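Putative arylalkylamine N-Acetyltransferase 7 (Aedes aegypti, PDB 4FD7) probably transfers an acetyl group from acetyl-CoA to the amino group of an arylalkylamine or related amine, as a member of the GNAT family. Local coordinates at residues 42-47 with 96-101; 33-38 with 86-91; 205-210 with 229-234. All coordinates share one frame; numbering follows the deposited sequence.

Interaction 1 (42-47 with 96-101)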
loop_
_atom_site.group_PDB
_atom_site.type_symbol
_atom_site.label_atom_id
_atom_site.label_comp_id
_atom_site.label_asym_id
_atom_site.label_seq_id
_atom_site.Cartn_x
_atom_site.Cartn_y
_atom_site.Cartn_z
ATOM N N GLU A 42 2.961 -9.342 13.469
ATOM C CA GLU A 42 2.751 -10.621 12.794
ATOM C C GLU A 42 1.296 -10.736 12.353
ATOM O O GLU A 42 1.032 -11.228 11.242
ATOM C CB GLU A 42 3.187 -11.842 13.617
ATOM C CG GLU A 42 3.248 -13.150 12.781
ATOM C CD GLU A 42 4.461 -13.238 11.836
ATOM O OE1 GLU A 42 5.497 -12.595 12.121
ATOM O OE2 GLU A 42 4.379 -13.958 10.811
ATOM N N ASP A 43 0.364 -10.229 13.169
ATOM C CA ASP A 43 -1.038 -10.325 12.798
ATOM C C ASP A 43 -1.213 -9.620 11.459
ATOM O O ASP A 43 -1.831 -10.165 10.530
ATOM C CB ASP A 43 -1.946 -9.724 13.884
ATOM C CG ASP A 43 -1.999 -10.580 15.139
ATOM O OD1 ASP A 43 -1.690 -11.783 15.046
ATOM O OD2 ASP A 43 -2.366 -10.052 16.211
ATOM N N ALA A 44 -0.570 -8.452 11.339
ATOM C CA ALA A 44 -0.658 -7.667 10.115
ATOM C C ALA A 44 -0.111 -8.470 8.944
ATOM O O ALA A 44 -0.748 -8.559 7.886
ATOM C CB ALA A 44 0.095 -6.356 10.263
ATOM N N ILE A 45 1.055 -9.077 9.161
ATOM C CA ILE A 45 1.690 -9.871 8.125
ATOM C C ILE A 45 0.707 -10.949 7.694
ATOM O O ILE A 45 0.451 -11.128 6.493
ATOM C CB ILE A 45 3.008 -10.488 8.634
ATOM C CG1 ILE A 45 4.069 -9.400 8.800
ATOM C CG2 ILE A 45 3.488 -11.617 7.705
ATOM C CD1 ILE A 45 4.328 -8.617 7.554
ATOM N N ARG A 46 0.088 -11.617 8.668
ATOM C CA ARG A 46 -0.810 -12.702 8.321
ATOM C C ARG A 46 -2.016 -12.179 7.554
ATOM O O ARG A 46 -2.434 -12.779 6.556
ATOM C CB ARG A 46 -1.183 -13.523 9.560
ATOM C CG ARG A 46 -0.079 -14.508 9.914
ATOM C CD ARG A 46 -0.062 -14.962 11.374
ATOM N NE ARG A 46 1.163 -15.721 11.639
ATOM C CZ ARG A 46 1.390 -16.452 12.731
ATOM N NH1 ARG A 46 0.489 -16.531 13.701
ATOM N NH2 ARG A 46 2.531 -17.116 12.853
ATOM N N HIS A 47 -2.511 -11.014 7.966
ATOM C CA HIS A 47 -3.636 -10.411 7.279
ATOM C C HIS A 47 -3.223 -10.156 5.830
ATOM O O HIS A 47 -3.956 -10.496 4.894
ATOM C CB HIS A 47 -4.018 -9.108 7.981
ATOM C CG HIS A 47 -5.228 -8.443 7.426
ATOM N ND1 HIS A 47 -5.209 -7.710 6.260
ATOM C CD2 HIS A 47 -6.490 -8.343 7.912
ATOM C CE1 HIS A 47 -6.410 -7.216 6.035
ATOM N NE2 HIS A 47 -7.202 -7.583 7.029
ATOM N N ASP A 96 -10.547 -5.940 18.538
ATOM C CA ASP A 96 -9.111 -5.849 18.322
ATOM C C ASP A 96 -8.699 -6.502 17.006
ATOM O O ASP A 96 -7.513 -6.583 16.668
ATOM C CB ASP A 96 -8.368 -6.469 19.504
ATOM C CG ASP A 96 -8.610 -5.717 20.792
ATOM O OD1 ASP A 96 -8.104 -4.584 20.914
ATOM O OD2 ASP A 96 -9.303 -6.248 21.682
ATOM N N GLU A 97 -9.697 -6.937 16.248
ATOM C CA GLU A 97 -9.447 -7.646 15.002
ATOM C C GLU A 97 -9.049 -6.686 13.885
ATOM O O GLU A 97 -9.664 -5.628 13.716
ATOM C CB GLU A 97 -10.699 -8.420 14.605
ATOM C CG GLU A 97 -10.465 -9.539 13.633
ATOM C CD GLU A 97 -11.720 -10.351 13.430
ATOM O OE1 GLU A 97 -12.078 -11.124 14.341
ATOM O OE2 GLU A 97 -12.359 -10.193 12.368
ATOM N N ILE A 98 -8.028 -7.055 13.118
ATOM C CA ILE A 98 -7.575 -6.193 12.023
ATOM C C ILE A 98 -8.613 -6.104 10.904
ATOM O O ILE A 98 -9.016 -7.122 10.330
ATOM C CB ILE A 98 -6.225 -6.655 11.439
ATOM C CG1 ILE A 98 -5.115 -6.466 12.470
ATOM C CG2 ILE A 98 -5.914 -5.890 10.138
ATOM C CD1 ILE A 98 -3.787 -7.056 12.054
ATOM N N VAL A 99 -9.050 -4.886 10.588
ATOM C CA VAL A 99 -9.995 -4.698 9.488
ATOM C C VAL A 99 -9.238 -4.544 8.172
ATOM O O VAL A 99 -9.543 -5.212 7.181
ATOM C CB VAL A 99 -10.912 -3.482 9.700
ATOM C CG1 VAL A 99 -11.802 -3.275 8.494
ATOM C CG2 VAL A 99 -11.771 -3.666 10.959
ATOM N N GLY A 100 -8.256 -3.652 8.176
ATOM C CA GLY A 100 -7.384 -3.470 7.035
ATOM C C GLY A 100 -5.995 -3.062 7.483
ATOM O O GLY A 100 -5.798 -2.655 8.624
ATOM N N VAL A 101 -5.021 -3.186 6.589
ATOM C CA VAL A 101 -3.661 -2.765 6.893
ATOM C C VAL A 101 -2.986 -2.235 5.623
ATOM O O VAL A 101 -3.337 -2.629 4.518
ATOM C CB VAL A 101 -2.845 -3.880 7.645
ATOM C CG1 VAL A 101 -3.003 -5.220 6.988
ATOM C CG2 VAL A 101 -1.372 -3.531 7.782
#
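His-47 and Ile-98 make the central touch between helix 41-55 and strand 98-108. The methyl CG2 of Ile-98 sits over one face of the imidazole, 3.8 Å from the ring centroid, a CH-pi contact displaced toward His-47 CD2, which CG2 approaches to 3.4 Å. The CG1 methyl of Val-101 approaches the ring obliquely, 3.4 Å from His-47 ND1. His-47 NE2 reaches the backbone O of Val-99 at 3.3 Å; with an N-H...O angle of only 137° this hydrogen bond is weak, so the methyls packed round the ring probably contribute to its placing as well. The torsion chi1 of -176° swings the imidazole across to the strand, with CG opposite the backbone N.

One turn back along the helix, the other branch of Ile-98 takes over. Its extended arm brings Ile-98 CD1 against the helix backbone, 3.6 Å from Ala-44 N, and alongside the CB of Asp-43. Ala-44 packs by its CB, 4.0 Å from Val-101 CG2, so the two valine methyls serve different helix residues. The carboxylate of Asp-43 takes no part in this packing; its OD2 forms a salt bridge with Arg-40 NE, and Arg-40 NH2 also bonds to the O of Asp-96, tying the start of the helix to the turn before the strand.

Tyr-51, one turn on, meets the His-47 ring edge-to-face. Segment 42-47 runs at 75° to strand 98-101. The helix is laid over a face of the five-stranded antiparallel sheet, where Ile-98 also packs on Val-89 and Phe-91 of strand 88-92, while Ile-45 turns from the sheet toward Val-75 and Trp-78 of helix 68-81.

Interaction 2 (33-38 with 86-91); sequences VQDLPE and MSLVCF
Gln-34 and Val-89 exchange both of their backbone hydrogen bonds: Gln-34 N to Val-89 O and Val-89 N to Gln-34 O, each 2.9 Å and close to linear. A third rung, 3.0 Å from Leu-36 N to Ser-87 O, holds on where strand 28-35 runs out into loop. Ser-87 O also accepts from a water, which donates as well to Asp-35 OD1 and so bridges the segments; Trp-15 NE1 is a further donor to OD1, while Arg-5 and Ser-13 N satisfy OD2. These strands are neighbours in the antiparallel N-terminal part of the GNAT fold's sheet, joined by a mostly helical link. With chi1 at 62°, Gln-34 CG stands between the backbone N and the carbonyl carbon, and the extended chain runs beside Val-89. Its amide is committed at both ends: Gln-34 NE2 curls back to Asp-35 O at 3.0 Å, only 3° out of the amide plane, and OE1 accepts from Arg-32 NE. Held this way, the amide stands at 88° to the Phe-91 ring and meets its edge, Gln-34 CD 3.8 Å from Phe-91 CE2. Val-89 CB lies 3.8 Å from Leu-36 CD1.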
loop_
_atom_site.group_PDB
_atom_site.type_symbol
_atom_site.label_atom_id
_atom_site.label_comp_id
_atom_site.label_asym_id
_atom_site.label_seq_id
_atom_site.Cartn_x
_atom_site.Cartn_y
_atom_site.Cartn_z
ATOM N N VAL A 33 -8.192 4.551 12.063
ATOM C CA VAL A 33 -6.940 4.199 11.405
ATOM C C VAL A 33 -5.807 4.752 12.274
ATOM O O VAL A 33 -5.818 5.933 12.647
ATOM C CB VAL A 33 -6.826 4.811 10.001
ATOM C CG1 VAL A 33 -5.603 4.211 9.269
ATOM C CG2 VAL A 33 -8.110 4.591 9.199
ATOM N N GLN A 34 -4.847 3.898 12.615
ATOM C CA GLN A 34 -3.797 4.284 13.554
ATOM C C GLN A 34 -2.474 3.616 13.236
ATOM O O GLN A 34 -2.419 2.702 12.410
ATOM C CB GLN A 34 -4.196 3.899 14.983
ATOM C CG GLN A 34 -4.396 2.389 15.185
ATOM C CD GLN A 34 -4.375 1.987 16.653
ATOM O OE1 GLN A 34 -5.402 1.995 17.330
ATOM N NE2 GLN A 34 -3.208 1.617 17.141
ATOM N N ASP A 35 -1.413 4.076 13.901
ATOM C CA ASP A 35 -0.118 3.394 13.826
ATOM C C ASP A 35 -0.304 1.931 14.186
ATOM O O ASP A 35 -1.050 1.599 15.116
ATOM C CB ASP A 35 0.883 3.986 14.816
ATOM C CG ASP A 35 1.374 5.353 14.418
ATOM O OD1 ASP A 35 1.621 5.593 13.212
ATOM O OD2 ASP A 35 1.534 6.191 15.340
ATOM N N LEU A 36 0.366 1.053 13.449
ATOM C CA LEU A 36 0.305 -0.376 13.724
ATOM C C LEU A 36 1.194 -0.697 14.921
ATOM O O LEU A 36 2.409 -0.511 14.847
ATOM C CB LEU A 36 0.792 -1.156 12.495
ATOM C CG LEU A 36 0.908 -2.667 12.698
ATOM C CD1 LEU A 36 -0.478 -3.294 12.829
ATOM C CD2 LEU A 36 1.688 -3.323 11.547
ATOM N N PRO A 37 0.594 -1.161 16.039
ATOM C CA PRO A 37 1.386 -1.479 17.232
ATOM C C PRO A 37 2.358 -2.614 16.964
ATOM O O PRO A 37 2.049 -3.525 16.190
ATOM C CB PRO A 37 0.322 -1.918 18.259
ATOM C CG PRO A 37 -0.957 -1.283 17.787
ATOM C CD PRO A 37 -0.852 -1.327 16.279
ATOM N N GLU A 38 3.524 -2.566 17.592
ATOM C CA GLU A 38 4.527 -3.603 17.358
ATOM C C GLU A 38 3.988 -5.013 17.633
ATOM O O GLU A 38 4.253 -5.941 16.871
ATOM C CB GLU A 38 5.790 -3.329 18.172
ATOM C CG GLU A 38 6.518 -2.034 17.774
ATOM C CD GLU A 38 7.925 -2.290 17.258
ATOM O OE1 GLU A 38 8.334 -3.474 17.242
ATOM O OE2 GLU A 38 8.619 -1.320 16.855
ATOM N N MET A 86 5.786 3.197 10.265
ATOM C CA MET A 86 4.976 4.067 9.436
ATOM C C MET A 86 3.734 3.347 8.944
ATOM O O MET A 86 2.878 3.967 8.320
ATOM C CB MET A 86 5.791 4.621 8.252
ATOM C CG MET A 86 6.911 5.600 8.666
ATOM S SD MET A 86 6.307 7.165 9.358
ATOM C CE MET A 86 5.573 7.915 7.909
ATOM N N SER A 87 3.613 2.056 9.232
ATOM C CA SER A 87 2.494 1.295 8.677
ATOM C C SER A 87 1.173 1.543 9.403
ATOM O O SER A 87 1.147 1.772 10.612
ATOM C CB SER A 87 2.814 -0.198 8.575
ATOM O OG SER A 87 3.910 -0.393 7.693
ATOM N N LEU A 88 0.080 1.491 8.645
ATOM C CA LEU A 88 -1.218 1.893 9.180
ATOM C C LEU A 88 -2.218 0.740 9.288
ATOM O O LEU A 88 -2.230 -0.149 8.445
ATOM C CB LEU A 88 -1.786 3.022 8.326
ATOM C CG LEU A 88 -0.987 4.330 8.391
ATOM C CD1 LEU A 88 -1.547 5.353 7.418
ATOM C CD2 LEU A 88 -1.025 4.869 9.818
ATOM N N VAL A 89 -3.058 0.757 10.327
ATOM C CA VAL A 89 -4.002 -0.339 10.544
ATOM C C VAL A 89 -5.378 0.222 10.884
ATOM O O VAL A 89 -5.480 1.277 11.521
ATOM C CB VAL A 89 -3.517 -1.304 11.665
ATOM C CG1 VAL A 89 -3.412 -0.601 13.039
ATOM C CG2 VAL A 89 -4.442 -2.516 11.786
ATOM N N CYS A 90 -6.427 -0.468 10.444
ATOM C CA CYS A 90 -7.798 -0.049 10.731
ATOM C C CYS A 90 -8.451 -1.018 11.710
ATOM O O CYS A 90 -8.376 -2.248 11.545
ATOM C CB CYS A 90 -8.632 0.019 9.434
ATOM S SG CYS A 90 -10.379 0.518 9.621
ATOM N N PHE A 91 -9.083 -0.458 12.738
ATOM C CA PHE A 91 -9.867 -1.269 13.681
ATOM C C PHE A 91 -11.279 -0.733 13.753
ATOM O O PHE A 91 -11.501 0.461 13.594
ATOM C CB PHE A 91 -9.279 -1.218 15.100
ATOM C CG PHE A 91 -7.905 -1.818 15.229
ATOM C CD1 PHE A 91 -7.690 -3.173 15.005
ATOM C CD2 PHE A 91 -6.826 -1.024 15.607
ATOM C CE1 PHE A 91 -6.404 -3.729 15.151
ATOM C CE2 PHE A 91 -5.542 -1.566 15.747
ATOM C CZ PHE A 91 -5.331 -2.918 15.520
HETATM O O HOH W 1 3.048 3.328 12.227
#

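Interaction 3 (205-210 with 229-234)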
loop_
_atom_site.group_PDB
_atom_site.type_symbol
_atom_site.label_atom_id
_atom_site.label_comp_id
_atom_site.label_asym_id
_atom_site.label_seq_id
_atom_site.Cartn_x
_atom_site.Cartn_y
_atom_site.Cartn_z
ATOM N N ASP A 205 0.017 10.242 -11.906
ATOM C CA ASP A 205 1.339 10.662 -12.374
ATOM C C ASP A 205 1.632 9.939 -13.667
ATOM O O ASP A 205 2.099 10.525 -14.658
ATOM C CB ASP A 205 2.447 10.255 -11.404
ATOM C CG ASP A 205 2.145 10.598 -9.967
ATOM O OD1 ASP A 205 2.125 11.798 -9.625
ATOM O OD2 ASP A 205 1.985 9.645 -9.168
ATOM N N PHE A 206 1.392 8.636 -13.640
ATOM C CA PHE A 206 1.752 7.836 -14.800
ATOM C C PHE A 206 0.808 6.671 -14.875
ATOM O O PHE A 206 0.447 6.102 -13.849
ATOM C CB PHE A 206 3.197 7.345 -14.679
ATOM C CG PHE A 206 3.687 6.580 -15.881
ATOM C CD1 PHE A 206 4.035 7.241 -17.040
ATOM C CD2 PHE A 206 3.789 5.199 -15.852
ATOM C CE1 PHE A 206 4.490 6.535 -18.156
ATOM C CE2 PHE A 206 4.242 4.494 -16.957
ATOM C CZ PHE A 206 4.594 5.168 -18.113
ATOM N N THR A 207 0.391 6.322 -16.085
ATOM C CA THR A 207 -0.514 5.202 -16.218
ATOM C C THR A 207 -0.111 4.340 -17.402
ATOM O O THR A 207 0.356 4.853 -18.434
ATOM C CB THR A 207 -1.997 5.664 -16.282
ATOM O OG1 THR A 207 -2.847 4.514 -16.348
ATOM C CG2 THR A 207 -2.247 6.551 -17.482
ATOM N N ILE A 208 -0.263 3.027 -17.240
ATOM C CA ILE A 208 0.182 2.110 -18.288
ATOM C C ILE A 208 -0.484 0.746 -18.088
ATOM O O ILE A 208 -0.603 0.296 -16.963
ATOM C CB ILE A 208 1.738 1.992 -18.303
ATOM C CG1 ILE A 208 2.206 1.178 -19.520
ATOM C CG2 ILE A 208 2.283 1.417 -16.979
ATOM C CD1 ILE A 208 3.718 0.923 -19.576
ATOM N N THR A 209 -0.947 0.097 -19.155
ATOM C CA THR A 209 -1.619 -1.189 -18.971
ATOM C C THR A 209 -0.601 -2.291 -18.716
ATOM O O THR A 209 0.579 -2.140 -19.021
ATOM C CB THR A 209 -2.495 -1.603 -20.179
ATOM O OG1 THR A 209 -1.683 -1.716 -21.355
ATOM C CG2 THR A 209 -3.602 -0.590 -20.421
ATOM N N TYR A 210 -1.059 -3.394 -18.137
ATOM C CA TYR A 210 -0.200 -4.561 -17.994
ATOM C C TYR A 210 0.200 -5.140 -19.365
ATOM O O TYR A 210 1.328 -5.624 -19.539
ATOM C CB TYR A 210 -0.842 -5.582 -17.058
ATOM C CG TYR A 210 -0.970 -5.016 -15.652
ATOM C CD1 TYR A 210 0.142 -4.887 -14.831
ATOM C CD2 TYR A 210 -2.193 -4.562 -15.171
ATOM C CE1 TYR A 210 0.034 -4.344 -13.548
ATOM C CE2 TYR A 210 -2.310 -4.027 -13.905
ATOM C CZ TYR A 210 -1.195 -3.924 -13.097
ATOM O OH TYR A 210 -1.318 -3.383 -11.838
ATOM N N PHE A 229 -5.282 -0.998 -16.058
ATOM C CA PHE A 229 -4.228 -0.004 -15.887
ATOM C C PHE A 229 -3.471 -0.153 -14.565
ATOM O O PHE A 229 -4.037 -0.553 -13.544
ATOM C CB PHE A 229 -4.809 1.410 -16.027
ATOM C CG PHE A 229 -5.012 1.839 -17.452
ATOM C CD1 PHE A 229 -6.179 1.535 -18.123
ATOM C CD2 PHE A 229 -4.017 2.530 -18.125
ATOM C CE1 PHE A 229 -6.349 1.923 -19.440
ATOM C CE2 PHE A 229 -4.187 2.925 -19.441
ATOM C CZ PHE A 229 -5.361 2.624 -20.095
ATOM N N CYS A 230 -2.174 0.144 -14.616
ATOM C CA CYS A 230 -1.305 0.240 -13.456
ATOM C C CYS A 230 -0.995 1.726 -13.353
ATOM O O CYS A 230 -0.492 2.323 -14.319
ATOM C CB CYS A 230 -0.021 -0.547 -13.717
ATOM S SG CYS A 230 1.150 -0.630 -12.353
ATOM N N LYS A 231 -1.340 2.344 -12.226
ATOM C CA LYS A 231 -1.195 3.797 -12.139
ATOM C C LYS A 231 -0.344 4.247 -10.962
ATOM O O LYS A 231 -0.649 3.913 -9.827
ATOM C CB LYS A 231 -2.568 4.464 -12.032
ATOM C CG LYS A 231 -3.512 4.181 -13.184
ATOM C CD LYS A 231 -4.750 5.062 -13.104
ATOM C CE LYS A 231 -5.799 4.658 -14.129
ATOM N NZ LYS A 231 -7.009 5.536 -14.069
ATOM N N TYR A 232 0.647 5.097 -11.224
ATOM C CA TYR A 232 1.392 5.734 -10.149
ATOM C C TYR A 232 0.646 7.040 -9.859
ATOM O O TYR A 232 0.405 7.839 -10.763
ATOM C CB TYR A 232 2.844 5.996 -10.535
ATOM C CG TYR A 232 3.810 5.729 -9.402
ATOM C CD1 TYR A 232 4.344 4.464 -9.204
ATOM C CD2 TYR A 232 4.172 6.739 -8.521
ATOM C CE1 TYR A 232 5.220 4.214 -8.168
ATOM C CE2 TYR A 232 5.050 6.498 -7.480
ATOM C CZ TYR A 232 5.570 5.234 -7.310
ATOM O OH TYR A 232 6.443 4.987 -6.275
ATOM N N MET A 233 0.268 7.238 -8.602
ATOM C CA MET A 233 -0.554 8.380 -8.190
ATOM C C MET A 233 0.062 9.083 -6.975
ATOM O O MET A 233 0.686 8.435 -6.104
ATOM C CB MET A 233 -2.000 7.952 -7.920
ATOM C CG MET A 233 -2.640 7.163 -9.063
ATOM S SD MET A 233 -4.279 6.567 -8.586
ATOM C CE MET A 233 -5.181 8.117 -8.553
ATOM N N SER A 234 -0.103 10.405 -6.922
ATOM C CA SER A 234 0.529 11.212 -5.868
ATOM C C SER A 234 -0.408 12.190 -5.151
ATOM O O SER A 234 -1.363 12.702 -5.727
ATOM C CB SER A 234 1.772 11.946 -6.413
ATOM O OG SER A 234 1.471 12.767 -7.526
#
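Cys-230 and Tyr-210 meet on the tightly packed side of this strand pair. The cysteine CB lies 3.6 Å from Tyr-210 CZ. A chi1 of -177° points SG away from the backbone N and carries it beside the Tyr-210 ring, which it approaches obliquely, 4.9 Å from the centroid, a sulfur-aromatic contact. The phenol is held in place by its OH, bonded to Thr-189 O. Further along the same face stand Phe-206 and Tyr-232; Cys-230 and Tyr-232 both press on Val-132 of helix 120-136, and Tyr-232 OH bonds to Tyr-147.

The Thr-207 and Lys-231 face is nearer solvent, though Thr-207 OG1 is still buried there, with no polar partner in the model. Thr-207 runs alongside the aliphatic stem of Lys-231, whose NZ forms a salt bridge with Glu-204. At the exposed end of the pair, Thr-209 lays its CG2 methyl almost squarely over the Phe-229 ring, a CH-pi contact 3.6 Å from the centroid and 10° off the normal. Thr-209 OG1 meanwhile N-caps the following helix at Glu-212 N.

At the far end, Asp-205 turns its carboxylate toward Ser-234, and Arg-141 pairs with Asp-205 OD1. Tyr-232 O accepts from two successive amides, Asp-205 N at 2.7 Å and Phe-206 N at 3.1 Å. Two residues facing one make this a classic beta bulge, set in the antiparallel pairing of the C-terminal strands of the GNAT fold.

How the interactions relate
Interactions 1 and 2 share one sheet and touch directly: strands 88-92 and 98-108 are neighbours, probably hydrogen-bonded through Cys-90 to Val-99 and Gly-100. Their segments alternate along the chain, so strand 28-35 and the helix after it return to the same strand pair, once by pairing and once by packing. Both are buried, but interaction 1 relies on methyls and an imidazole, whereas interaction 2 rests on backbone bonds and anchored polar side chains. Interaction 3 lies across the chain's centre, some 26 Å from interaction 2 between centres, in the three-stranded C-terminal part of the fold. Only partly buried, it combines strand pairing like that of interaction 2 with a more exposed face.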